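Local coordinates for protein prephenate dehydratase:Amino acid-binding ACT (Brucella abortus, PDB 6VH5) that probably catalyses the conversion of prephenate to phenylpyruvate, with loss of carbon dioxide and water, in phenylalanine biosynthesis, and binds phenylalanine at its ACT domain, at residues S37-R42 / P170-D175. Sequence-based numbering, arbitrary orientation.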
ATOM      1  N   SER A  37     -10.080  -5.820  10.921  1.00 56.40           N
ATOM      2  CA  SER A  37     -10.130  -7.063  10.143  1.00 59.77           C
ATOM      3  C   SER A  37     -10.985  -8.117  10.838  1.00 56.53           C
ATOM      4  O   SER A  37     -11.762  -8.826  10.188  1.00 50.16           O
ATOM      5  CB  SER A  37      -8.721  -7.615   9.916  1.00 56.06           C
ATOM      6  OG  SER A  37      -7.994  -6.846   8.977  1.00 54.20           O
ATOM      7  N   ASP A  38     -10.845  -8.227  12.162  1.00 53.38           N
ATOM      8  CA  ASP A  38     -11.693  -9.112  12.957  1.00 56.95           C
ATOM      9  C   ASP A  38     -13.159  -8.698  12.860  1.00 60.08           C
ATOM     10  O   ASP A  38     -14.049  -9.550  12.741  1.00 62.32           O
ATOM     11  CB  ASP A  38     -11.196  -9.100  14.409  1.00 65.67           C
ATOM     12  CG  ASP A  38     -11.897 -10.113  15.313  1.00 67.33           C
ATOM     13  OD1 ASP A  38     -12.746 -10.901  14.850  1.00 67.99           O
ATOM     14  OD2 ASP A  38     -11.599 -10.098  16.522  1.00 69.29           O
ATOM     15  N   THR A  39     -13.430  -7.390  12.900  1.00 64.91           N
ATOM     16  CA  THR A  39     -14.802  -6.907  12.754  1.00 63.81           C
ATOM     17  C   THR A  39     -15.406  -7.356  11.427  1.00 54.27           C
ATOM     18  O   THR A  39     -16.552  -7.821  11.381  1.00 50.99           O
ATOM     19  CB  THR A  39     -14.822  -5.378  12.850  1.00 62.53           C
ATOM     20  OG1 THR A  39     -14.243  -4.969  14.096  1.00 69.58           O
ATOM     21  CG2 THR A  39     -16.250  -4.826  12.728  1.00 49.28           C
ATOM     22  N   ALA A  40     -14.638  -7.262  10.345  1.00 45.28           N
ATOM     23  CA  ALA A  40     -15.142  -7.716   9.052  1.00 48.39           C
ATOM     24  C   ALA A  40     -15.460  -9.213   9.073  1.00 51.36           C
ATOM     25  O   ALA A  40     -16.529  -9.632   8.613  1.00 51.53           O
ATOM     26  CB  ALA A  40     -14.134  -7.376   7.954  1.00 40.37           C
ATOM     27  N   CYS A  41     -14.567 -10.031   9.645  1.00 54.83           N
ATOM     28  CA  CYS A  41     -14.822 -11.471   9.719  1.00 53.66           C
ATOM     29  C   CYS A  41     -16.134 -11.755  10.444  1.00 61.05           C
ATOM     30  O   CYS A  41     -16.946 -12.572   9.991  1.00 59.96           O
ATOM     31  CB  CYS A  41     -13.673 -12.189  10.437  1.00 47.01           C
ATOM     32  SG  CYS A  41     -12.026 -12.121   9.689  1.00 46.35           S
ATOM     33  N   ARG A  42     -16.359 -11.077  11.577  1.00 58.26           N
ATOM     34  CA  ARG A  42     -17.549 -11.350  12.375  1.00 55.58           C
ATOM     35  C   ARG A  42     -18.811 -10.821  11.712  1.00 62.74           C
ATOM     36  O   ARG A  42     -19.874 -11.444  11.827  1.00 66.86           O
ATOM     37  CB  ARG A  42     -17.397 -10.749  13.776  1.00 59.39           C
ATOM     38  CG  ARG A  42     -16.373 -11.441  14.660  1.00 65.59           C
ATOM     39  CD  ARG A  42     -16.094 -10.589  15.881  1.00 72.82           C
ATOM     40  NE  ARG A  42     -14.956 -11.072  16.649  1.00 73.97           N
ATOM     41  CZ  ARG A  42     -15.058 -11.724  17.803  1.00 77.33           C
ATOM     42  NH1 ARG A  42     -16.253 -11.951  18.341  1.00 78.63           N
ATOM     43  NH2 ARG A  42     -13.962 -12.128  18.430  1.00 70.40           N
ATOM     44  N   PRO A 170     -11.190   0.151  17.563  1.00 56.63           N
ATOM     45  CA  PRO A 170     -12.507  -0.183  17.010  1.00 60.34           C
ATOM     46  C   PRO A 170     -13.472  -0.603  18.105  1.00 61.42           C
ATOM     47  O   PRO A 170     -13.076  -1.101  19.160  1.00 63.36           O
ATOM     48  CB  PRO A 170     -12.213  -1.356  16.061  1.00 59.69           C
ATOM     49  CG  PRO A 170     -10.759  -1.218  15.716  1.00 52.79           C
ATOM     50  CD  PRO A 170     -10.137  -0.710  17.001  1.00 55.67           C
ATOM     51  N   ARG A 171     -14.766  -0.429  17.815  1.00 59.48           N
ATOM     52  CA  ARG A 171     -15.802  -0.721  18.800  1.00 58.00           C
ATOM     53  C   ARG A 171     -15.686  -2.147  19.335  1.00 59.81           C
ATOM     54  O   ARG A 171     -15.935  -2.390  20.523  1.00 61.89           O
ATOM     55  CB  ARG A 171     -17.184  -0.489  18.187  1.00 57.91           C
ATOM     56  CG  ARG A 171     -18.338  -0.976  19.057  1.00 63.46           C
ATOM     57  CD  ARG A 171     -19.690  -0.676  18.435  1.00 67.78           C
ATOM     58  NE  ARG A 171     -19.765   0.706  17.975  1.00 74.33           N
ATOM     59  CZ  ARG A 171     -20.110   1.741  18.739  1.00 76.28           C
ATOM     60  NH1 ARG A 171     -20.144   2.959  18.218  1.00 77.06           N
ATOM     61  NH2 ARG A 171     -20.404   1.561  20.023  1.00 71.35           N
ATOM     62  N   LEU A 172     -15.291  -3.098  18.477  1.00 51.43           N
ATOM     63  CA  LEU A 172     -15.178  -4.498  18.885  1.00 55.65           C
ATOM     64  C   LEU A 172     -14.192  -4.683  20.031  1.00 65.03           C
ATOM     65  O   LEU A 172     -14.445  -5.467  20.954  1.00 67.29           O
ATOM     66  CB  LEU A 172     -14.773  -5.370  17.692  1.00 53.73           C
ATOM     67  CG  LEU A 172     -14.397  -6.817  18.034  1.00 54.74           C
ATOM     68  CD1 LEU A 172     -15.589  -7.586  18.589  1.00 54.73           C
ATOM     69  CD2 LEU A 172     -13.845  -7.515  16.797  1.00 56.62           C
ATOM     70  N   ALA A 173     -13.068  -3.965  20.000  1.00 66.04           N
ATOM     71  CA  ALA A 173     -12.068  -4.147  21.043  1.00 62.57           C
ATOM     72  C   ALA A 173     -12.604  -3.746  22.410  1.00 61.87           C
ATOM     73  O   ALA A 173     -12.190  -4.320  23.424  1.00 64.72           O
ATOM     74  CB  ALA A 173     -10.804  -3.349  20.714  1.00 63.35           C
ATOM     75  N   ALA A 174     -13.541  -2.792  22.464  1.00 59.07           N
ATOM     76  CA  ALA A 174     -14.099  -2.392  23.755  1.00 66.94           C
ATOM     77  C   ALA A 174     -14.889  -3.530  24.393  1.00 80.28           C
ATOM     78  O   ALA A 174     -14.776  -3.770  25.604  1.00 83.47           O
ATOM     79  CB  ALA A 174     -14.970  -1.146  23.608  1.00 59.99           C
ATOM     80  N   ASP A 175     -15.702  -4.232  23.599  1.00 84.10           N
ATOM     81  CA  ASP A 175     -16.473  -5.350  24.134  1.00 91.08           C
ATOM     82  C   ASP A 175     -15.556  -6.476  24.595  1.00 83.15           C
ATOM     83  O   ASP A 175     -15.782  -7.078  25.650  1.00 79.56           O
ATOM     84  CB  ASP A 175     -17.453  -5.875  23.083  1.00102.44           C
ATOM     85  CG  ASP A 175     -18.136  -4.762  22.303  1.00111.11           C
ATOM     86  OD1 ASP A 175     -18.300  -3.650  22.854  1.00118.06           O
ATOM     87  OD2 ASP A 175     -18.513  -5.007  21.134  1.00109.08           O
TER
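The carboxylate of Asp38, held at both oxygens, forms part of the seat for Leu172. Its OD1 takes a hydrogen-bonded salt bridge from Arg42 NE (2.9 Å), one helical turn on, and its OD2 a hydrogen bond from the backbone N of Gly34. NE reaches OD1 from above the carboxylate plane, while the oxygen lies close to the guanidinium plane. With chi1 at 170°, Leu172 points CG away from its own backbone N and carries the two methyls across this ion pair at about a right angle. Its CD2 meets Asp38 OD2 at 3.4 Å and Arg42 NE at 3.7 Å, and CD1 lies over one guanidinium face, nearer its border than its centre. Beside them, Thr39 OG1, hydrogen-bonded to Ala35 O, touches Leu172 CB at 3.7 Å. No hydrogen bond joins the segments: one leucine packs against a polar helix flank, burying just 174 Å². The axes of segments 37-42 and 171-175 run at 85°, 10.2 Å apart at their closest. Helix 36-44 packs on strands 26-30, 49-53 and 70-77 of one five-stranded sheet, Asp38 and Arg42 themselves reaching Pro50, whereas helix 171-176 follows strand 165-169 of the other and touches its strand 108-111, bridging the two lobes of the periplasmic-binding-protein-like dehydratase domain.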